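Long-range contacts in guanine nucleotide exchange protein (Legionella pneumophila, PDB 1XSZ), which probably acts as a guanine nucleotide exchange factor for ADP-ribosylation factor (Arf) GTPases, its active site lying under a cap: residues G259-I264 against I277-P282; G204-S209 against R295-P300. All blocks are in the same frame, centred on the assembly; numbering follows the deposited sequence.

Both contacts pair antiparallel strands of one sheet within the capping domain, and both are largely buried, with their centres 10 Å apart. Contact 1 is a local hairpin pairing, whereas contact 2 joins segments separated by 85 residues. Their inner strands, 274-280 and 295-300, are neighbours: Q278 N probably bonds to I297 O at 2.8 Å, and Y280 O to R295 N at 2.9 Å. The chemistry differs. In contact 1 two tyrosines pack across an irregular ladder interrupted by an extra residue; in contact 2 the ladder is regular and a salt bridge is added in one of two glutamate conformers. On one face, polar side chains of both reach the Sec7 segment around E105.

Contact 1 (G259-I264 against I277-P282); sequences GYKGTI and IQVYTP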
ATOM      1  N   GLY A 259      -8.982   6.907  -3.891  1.00 12.75           N
ATOM      2  CA  GLY A 259      -8.892   7.673  -5.129  1.00 13.17           C
ATOM      3  C   GLY A 259      -8.039   6.952  -6.163  1.00 12.38           C
ATOM      4  O   GLY A 259      -7.740   7.478  -7.233  1.00 13.48           O
ATOM      5  N   TYR A 260      -7.657   5.723  -5.845  1.00 12.10           N
ATOM      6  CA  TYR A 260      -6.824   4.893  -6.702  1.00 11.62           C
ATOM      7  C   TYR A 260      -7.423   4.725  -8.096  1.00 13.48           C
ATOM      8  O   TYR A 260      -8.617   4.425  -8.238  1.00 14.76           O
ATOM      9  CB  TYR A 260      -6.655   3.527  -6.027  1.00 12.25           C
ATOM     10  CG  TYR A 260      -5.744   2.532  -6.708  1.00 11.96           C
ATOM     11  CD1 TYR A 260      -4.440   2.868  -7.089  1.00 11.59           C
ATOM     12  CD2 TYR A 260      -6.160   1.210  -6.890  1.00 13.32           C
ATOM     13  CE1 TYR A 260      -3.578   1.904  -7.625  1.00 12.83           C
ATOM     14  CE2 TYR A 260      -5.315   0.252  -7.417  1.00 14.08           C
ATOM     15  CZ  TYR A 260      -4.029   0.594  -7.784  1.00 12.20           C
ATOM     16  OH  TYR A 260      -3.205  -0.372  -8.308  1.00 15.15           O
ATOM     17  N   LYS A 261      -6.587   4.914  -9.114  1.00 13.23           N
ATOM     18  CA  LYS A 261      -7.008   4.767 -10.504  1.00 14.73           C
ATOM     19  C   LYS A 261      -6.251   3.642 -11.205  1.00 15.69           C
ATOM     20  O   LYS A 261      -6.451   3.400 -12.399  1.00 16.97           O
ATOM     21  CB  LYS A 261      -6.810   6.077 -11.274  1.00 15.66           C
ATOM     22  CG  LYS A 261      -7.655   7.228 -10.761  1.00 18.59           C
ATOM     23  CD  LYS A 261      -7.769   8.345 -11.786  1.00 24.24           C
ATOM     24  CE  LYS A 261      -8.557   7.888 -13.006  1.00 23.96           C
ATOM     25  NZ  LYS A 261      -8.752   8.994 -13.984  1.00 27.30           N
ATOM     26  N   GLY A 262      -5.378   2.957 -10.469  1.00 14.47           N
ATOM     27  CA  GLY A 262      -4.625   1.859 -11.044  1.00 14.62           C
ATOM     28  C   GLY A 262      -3.115   2.000 -10.995  1.00 13.82           C
ATOM     29  O   GLY A 262      -2.582   3.069 -10.665  1.00 14.07           O
ATOM     30  N   THR A 263      -2.428   0.911 -11.321  1.00 14.28           N
ATOM     31  CA  THR A 263      -0.972   0.866 -11.345  1.00 15.00           C
ATOM     32  C   THR A 263      -0.490   0.364 -12.701  1.00 16.63           C
ATOM     33  O   THR A 263      -0.982  -0.643 -13.213  1.00 17.90           O
ATOM     34  CB  THR A 263      -0.418  -0.078 -10.265  1.00 15.76           C
ATOM     35  OG1 THR A 263      -0.819   0.391  -8.976  1.00 17.39           O
ATOM     36  CG2 THR A 263       1.105  -0.136 -10.330  1.00 17.84           C
ATOM     37  N   ILE A 264       0.464   1.079 -13.278  1.00 16.22           N
ATOM     38  CA  ILE A 264       1.040   0.698 -14.559  1.00 17.07           C
ATOM     39  C   ILE A 264       2.411   0.119 -14.258  1.00 17.69           C
ATOM     40  O   ILE A 264       3.192   0.721 -13.518  1.00 18.38           O
ATOM     41  CB  ILE A 264       1.223   1.922 -15.480  1.00 16.12           C
ATOM     42  CG1 ILE A 264      -0.116   2.631 -15.679  1.00 19.06           C
ATOM     43  CG2 ILE A 264       1.819   1.484 -16.821  1.00 18.27           C
ATOM     44  CD1 ILE A 264       0.001   3.994 -16.322  1.00 20.25           C
ATOM     45  N   ILE A 277       3.985   2.600 -11.590  1.00 13.47           N
ATOM     46  CA  ILE A 277       3.468   3.949 -11.500  1.00 13.30           C
ATOM     47  C   ILE A 277       2.020   3.874 -11.047  1.00 13.27           C
ATOM     48  O   ILE A 277       1.164   3.329 -11.748  1.00 13.88           O
ATOM     49  CB  ILE A 277       3.543   4.671 -12.864  1.00 14.22           C
ATOM     50  CG1 ILE A 277       4.989   4.694 -13.368  1.00 16.79           C
ATOM     51  CG2 ILE A 277       2.994   6.081 -12.733  1.00 14.50           C
ATOM     52  CD1 ILE A 277       5.149   5.358 -14.727  1.00 17.98           C
ATOM     53  N   GLN A 278       1.755   4.396  -9.854  1.00 12.23           N
ATOM     54  CA  GLN A 278       0.411   4.408  -9.291  1.00 11.99           C
ATOM     55  C   GLN A 278      -0.200   5.784  -9.467  1.00 12.54           C
ATOM     56  O   GLN A 278       0.477   6.796  -9.291  1.00 12.87           O
ATOM     57  CB  GLN A 278       0.455   4.093  -7.797  1.00 12.85           C
ATOM     58  CG  GLN A 278       1.105   2.788  -7.439  1.00 13.76           C
ATOM     59  CD  GLN A 278       1.296   2.661  -5.944  1.00 12.79           C
ATOM     60  OE1 GLN A 278       0.342   2.787  -5.176  1.00 14.81           O
ATOM     61  NE2 GLN A 278       2.527   2.418  -5.525  1.00 14.63           N
ATOM     62  N   VAL A 279      -1.485   5.825  -9.784  1.00 12.66           N
ATOM     63  CA  VAL A 279      -2.181   7.085  -9.967  1.00 12.56           C
ATOM     64  C   VAL A 279      -3.379   7.184  -9.029  1.00 12.97           C
ATOM     65  O   VAL A 279      -4.146   6.229  -8.890  1.00 13.11           O
ATOM     66  CB  VAL A 279      -2.673   7.239 -11.427  1.00 13.62           C
ATOM     67  CG1 VAL A 279      -3.460   8.523 -11.577  1.00 15.14           C
ATOM     68  CG2 VAL A 279      -1.486   7.231 -12.379  1.00 15.42           C
ATOM     69  N   TYR A 280      -3.521   8.335  -8.382  1.00 11.74           N
ATOM     70  CA  TYR A 280      -4.635   8.596  -7.478  1.00 11.38           C
ATOM     71  C   TYR A 280      -5.234   9.958  -7.798  1.00 12.07           C
ATOM     72  O   TYR A 280      -4.505  10.924  -7.995  1.00 13.41           O
ATOM     73  CB  TYR A 280      -4.187   8.623  -6.008  1.00 12.24           C
ATOM     74  CG  TYR A 280      -3.591   7.339  -5.501  1.00 10.85           C
ATOM     75  CD1 TYR A 280      -2.281   6.990  -5.809  1.00 11.68           C
ATOM     76  CD2 TYR A 280      -4.354   6.443  -4.747  1.00 11.53           C
ATOM     77  CE1 TYR A 280      -1.742   5.781  -5.389  1.00 12.21           C
ATOM     78  CE2 TYR A 280      -3.827   5.233  -4.322  1.00 12.15           C
ATOM     79  CZ  TYR A 280      -2.524   4.903  -4.649  1.00 12.53           C
ATOM     80  OH  TYR A 280      -2.008   3.691  -4.269  1.00 13.13           O
ATOM     81  N   THR A 281      -6.558  10.034  -7.871  1.00 12.86           N
ATOM     82  CA  THR A 281      -7.231  11.304  -8.100  1.00 14.45           C
ATOM     83  C   THR A 281      -8.264  11.416  -6.989  1.00 15.55           C
ATOM     84  O   THR A 281      -8.992  10.463  -6.691  1.00 15.56           O
ATOM     85  CB  THR A 281      -7.895  11.393  -9.500  1.00 16.94           C
ATOM     86  OG1 THR A 281      -8.839  10.334  -9.665  1.00 21.80           O
ATOM     87  CG2 THR A 281      -6.843  11.305 -10.583  1.00 17.62           C
ATOM     88  N   PRO A 282      -8.341  12.582  -6.347  1.00 14.45           N
ATOM     89  CA  PRO A 282      -9.288  12.783  -5.252  1.00 15.04           C
ATOM     90  C   PRO A 282     -10.775  12.768  -5.568  1.00 15.64           C
ATOM     91  O   PRO A 282     -11.209  13.205  -6.632  1.00 16.18           O
ATOM     92  CB  PRO A 282      -8.849  14.121  -4.666  1.00 16.22           C
ATOM     93  CG  PRO A 282      -8.359  14.865  -5.888  1.00 17.86           C
ATOM     94  CD  PRO A 282      -7.549  13.802  -6.597  1.00 15.63           C
TER
HETATM   95  O   HOH W   1     -10.140  10.793 -12.295  1.00 36.07           O
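Y260 and Y280 meet obliquely, neither stacked nor edge-to-face, with ring centroids 5.4 Å apart and planes at 39°. Y260 CD1 lies over one face of the Y280 ring, 3.7 Å from Y280 CE2. Alongside, T263 OG1 rests against Q278 CG at 3.4 Å, the two side chains pointing the same way. On the other face I264 packs beside I277, while the K261 chain crosses T281 at about a right angle; K261 CD sits only 3.3 Å from T281 CG2, a tight fit. A bend at chi3 (67°) then turns NZ to a water shared with T281 OG1 and to a salt bridge with D222.

Short polar bonds position the rings. Y260 OH and T263 OG1 are hydrogen-bonded at 2.6 Å, and Y280 OH donates to Q278 OE1 at 2.7 Å in the plane of that carbonyl. Outside the hairpin, A106 N bonds to Y280 OH and E105 to Q278 NE2, so the tyrosine-bearing face adjoins the Sec7 domain.

The backbone explains the spacing: K261 N donates to V279 O at 2.8 Å, yet V279 N donates to G262 O at 3.1 Å. Two residues thus stand opposite one, and G262, with positive phi (121°), sits with its N above the Y260 ring centre. Such an extra residue defines a beta bulge, here in an antiparallel beta hairpin.

Contact 2 (G204-S209 against R295-P300); sequences GYELTS and RVIIQP
Y205 and I298 form a hydrogen-bonded antiparallel pair: Y205 N donates to I298 O at 2.9 Å, and I298 N returns the bond to Y205 O at 2.8 Å. L207 and V296 repeat this exchange two residues along, so the pairs follow one another without an extra residue, as in a regular antiparallel ladder. Between these pairs, E206 and I297 take the non-hydrogen-bonded position, where E206 CA approaches V296 O at 3.3 Å in a CA-H...O contact.

The ionic interaction lies on the E206 face. In the conformer described, one of two deposited, the glutamate is fully extended, with CG trans to the backbone N (chi1 -177°), which puts OE1 beside R295 NE. In this conformer R295 NE donates to E206 OE1 at 3.0 Å, nearly straight at 165°. The acceptor lies in the guanidinium plane, but the donor comes from above the carboxylate plane, the two planes being 64° apart. E206 OE2 is held separately by N323 ND2, and R295 NH2 bonds to G104 O, so in this conformer each charged group has a second partner. T208 OG1 also lies beside R295 CG at 3.6 Å, although it bonds to P294 O.

Apolar contacts occupy the reverse face: L207 CD1 touches I298 CD1 at 4.0 Å, and Y205 CD2 lies 4.2 Å from I298 CB.

Helix 306-315 packs on Y205 and I298 there, and helix 216-224 on V296. Within the sheet, strand 323-325 flanks 204-208, while strand 274-280 flanks 295-300 and brings Y280 into a cation-pi contact with R295.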
ATOM      1  N   GLY A 204       9.666   5.481  -2.794  1.00 13.10           N
ATOM      2  CA  GLY A 204       9.849   5.949  -4.157  1.00 12.55           C
ATOM      3  C   GLY A 204       9.691   7.439  -4.358  1.00 12.23           C
ATOM      4  O   GLY A 204       9.957   8.231  -3.458  1.00 12.88           O
ATOM      5  N   TYR A 205       9.261   7.814  -5.556  1.00 11.97           N
ATOM      6  CA  TYR A 205       9.045   9.210  -5.910  1.00 11.83           C
ATOM      7  C   TYR A 205       7.556   9.514  -5.882  1.00 11.20           C
ATOM      8  O   TYR A 205       6.762   8.781  -6.483  1.00 12.63           O
ATOM      9  CB  TYR A 205       9.518   9.492  -7.346  1.00 11.89           C
ATOM     10  CG  TYR A 205      10.939   9.097  -7.665  1.00 11.20           C
ATOM     11  CD1 TYR A 205      12.011   9.879  -7.246  1.00 11.28           C
ATOM     12  CD2 TYR A 205      11.209   7.953  -8.410  1.00 13.24           C
ATOM     13  CE1 TYR A 205      13.318   9.531  -7.564  1.00 13.41           C
ATOM     14  CE2 TYR A 205      12.509   7.593  -8.733  1.00 13.19           C
ATOM     15  CZ  TYR A 205      13.561   8.387  -8.309  1.00 12.02           C
ATOM     16  OH  TYR A 205      14.843   8.039  -8.647  1.00 12.97           O
ATOM     17  N   GLU A 206       7.167  10.567  -5.177  0.50  8.80           N
ATOM     18  CA  GLU A 206       5.768  10.943  -5.171  0.50  8.93           C
ATOM     19  C   GLU A 206       5.624  12.350  -5.704  0.50  9.00           C
ATOM     20  O   GLU A 206       6.322  13.265  -5.260  0.50  7.95           O
ATOM     21  CB  GLU A 206       5.142  10.901  -3.775  0.50  9.66           C
ATOM     22  CG  GLU A 206       3.646  11.228  -3.837  0.50 12.99           C
ATOM     23  CD  GLU A 206       2.956  11.286  -2.488  0.50 16.24           C
ATOM     24  OE1 GLU A 206       1.713  11.421  -2.482  0.50 17.45           O
ATOM     25  OE2 GLU A 206       3.639  11.207  -1.447  0.50 18.30           O
ATOM     26  N   LEU A 207       4.743  12.503  -6.684  1.00 11.38           N
ATOM     27  CA  LEU A 207       4.438  13.801  -7.243  1.00 11.23           C
ATOM     28  C   LEU A 207       3.009  14.062  -6.790  1.00 11.29           C
ATOM     29  O   LEU A 207       2.124  13.210  -6.945  1.00 11.98           O
ATOM     30  CB  LEU A 207       4.503  13.782  -8.773  1.00 13.49           C
ATOM     31  CG  LEU A 207       5.879  13.484  -9.374  1.00 13.41           C
ATOM     32  CD1 LEU A 207       5.996  11.997  -9.678  1.00 16.52           C
ATOM     33  CD2 LEU A 207       6.085  14.306 -10.645  1.00 15.13           C
ATOM     34  N   THR A 208       2.775  15.222  -6.200  1.00 11.98           N
ATOM     35  CA  THR A 208       1.441  15.569  -5.751  1.00 12.18           C
ATOM     36  C   THR A 208       1.386  17.060  -5.498  1.00 13.08           C
ATOM     37  O   THR A 208       2.244  17.614  -4.806  1.00 12.87           O
ATOM     38  CB  THR A 208       1.048  14.784  -4.470  1.00 12.51           C
ATOM     39  OG1 THR A 208      -0.287  15.146  -4.099  1.00 13.00           O
ATOM     40  CG2 THR A 208       1.995  15.089  -3.308  1.00 13.95           C
ATOM     41  N   SER A 209       0.386  17.714  -6.075  1.00 13.09           N
ATOM     42  CA  SER A 209       0.244  19.153  -5.911  1.00 14.39           C
ATOM     43  C   SER A 209      -1.115  19.605  -6.400  1.00 15.70           C
ATOM     44  O   SER A 209      -1.866  18.831  -7.000  1.00 15.38           O
ATOM     45  CB  SER A 209       1.319  19.897  -6.706  1.00 14.61           C
ATOM     46  OG  SER A 209       0.956  19.965  -8.076  1.00 15.82           O
ATOM     47  N   ARG A 295      -2.181  12.230  -6.946  1.00 12.89           N
ATOM     48  CA  ARG A 295      -0.861  11.735  -6.595  1.00 13.11           C
ATOM     49  C   ARG A 295      -0.370  10.749  -7.629  1.00 11.92           C
ATOM     50  O   ARG A 295      -1.165  10.014  -8.214  1.00 13.69           O
ATOM     51  CB  ARG A 295      -0.896  10.995  -5.255  1.00 14.30           C
ATOM     52  CG  ARG A 295      -1.486  11.753  -4.090  1.00 16.09           C
ATOM     53  CD  ARG A 295      -1.992  10.772  -3.042  1.00 17.82           C
ATOM     54  NE  ARG A 295      -0.927   9.934  -2.495  1.00 19.30           N
ATOM     55  CZ  ARG A 295      -1.129   8.747  -1.929  1.00 20.98           C
ATOM     56  NH1 ARG A 295      -2.354   8.252  -1.848  1.00 20.89           N
ATOM     57  NH2 ARG A 295      -0.107   8.068  -1.425  1.00 22.44           N
ATOM     58  N   VAL A 296       0.937  10.739  -7.852  1.00 12.13           N
ATOM     59  CA  VAL A 296       1.565   9.777  -8.737  1.00 12.20           C
ATOM     60  C   VAL A 296       2.731   9.231  -7.918  1.00 11.78           C
ATOM     61  O   VAL A 296       3.547   9.998  -7.403  1.00 11.85           O
ATOM     62  CB  VAL A 296       2.091  10.418 -10.036  1.00 13.32           C
ATOM     63  CG1 VAL A 296       2.849   9.376 -10.852  1.00 15.34           C
ATOM     64  CG2 VAL A 296       0.923  10.986 -10.849  1.00 14.05           C
ATOM     65  N   ILE A 297       2.785   7.913  -7.761  1.00 11.51           N
ATOM     66  CA  ILE A 297       3.847   7.269  -7.001  1.00 12.10           C
ATOM     67  C   ILE A 297       4.609   6.362  -7.958  1.00 11.23           C
ATOM     68  O   ILE A 297       4.028   5.454  -8.562  1.00 12.38           O
ATOM     69  CB  ILE A 297       3.278   6.436  -5.822  1.00 12.55           C
ATOM     70  CG1 ILE A 297       2.501   7.349  -4.865  1.00 14.52           C
ATOM     71  CG2 ILE A 297       4.414   5.739  -5.089  1.00 13.49           C
ATOM     72  CD1 ILE A 297       1.812   6.617  -3.721  1.00 16.22           C
ATOM     73  N   ILE A 298       5.908   6.614  -8.094  1.00 12.53           N
ATOM     74  CA  ILE A 298       6.767   5.859  -8.999  1.00 12.15           C
ATOM     75  C   ILE A 298       7.817   5.106  -8.202  1.00 12.11           C
ATOM     76  O   ILE A 298       8.563   5.707  -7.427  1.00 11.99           O
ATOM     77  CB  ILE A 298       7.463   6.813  -9.995  1.00 12.74           C
ATOM     78  CG1 ILE A 298       6.405   7.614 -10.756  1.00 13.97           C
ATOM     79  CG2 ILE A 298       8.341   6.026 -10.952  1.00 14.23           C
ATOM     80  CD1 ILE A 298       6.971   8.664 -11.702  1.00 14.71           C
ATOM     81  N   GLN A 299       7.880   3.793  -8.396  1.00 12.52           N
ATOM     82  CA  GLN A 299       8.822   2.963  -7.659  1.00 13.89           C
ATOM     83  C   GLN A 299       9.632   2.040  -8.549  1.00 14.00           C
ATOM     84  O   GLN A 299       9.085   1.361  -9.414  1.00 15.48           O
ATOM     85  CB  GLN A 299       8.068   2.113  -6.631  1.00 14.88           C
ATOM     86  CG  GLN A 299       7.248   2.929  -5.653  1.00 15.03           C
ATOM     87  CD  GLN A 299       6.316   2.086  -4.807  1.00 15.51           C
ATOM     88  OE1 GLN A 299       5.948   0.970  -5.180  1.00 18.33           O
ATOM     89  NE2 GLN A 299       5.906   2.628  -3.670  1.00 13.60           N
ATOM     90  N   PRO A 300      10.951   2.004  -8.351  1.00 14.76           N
ATOM     91  CA  PRO A 300      11.788   1.122  -9.167  1.00 15.28           C
ATOM     92  C   PRO A 300      11.705  -0.304  -8.632  1.00 18.20           C
ATOM     93  O   PRO A 300      11.529  -0.508  -7.428  1.00 18.93           O
ATOM     94  CB  PRO A 300      13.182   1.717  -8.998  1.00 17.11           C
ATOM     95  CG  PRO A 300      13.144   2.242  -7.586  1.00 17.19           C
ATOM     96  CD  PRO A 300      11.769   2.874  -7.486  1.00 15.47           C
TER
HETATM   97  O   HOH W   2       2.135   8.856   0.257  1.00 36.06           O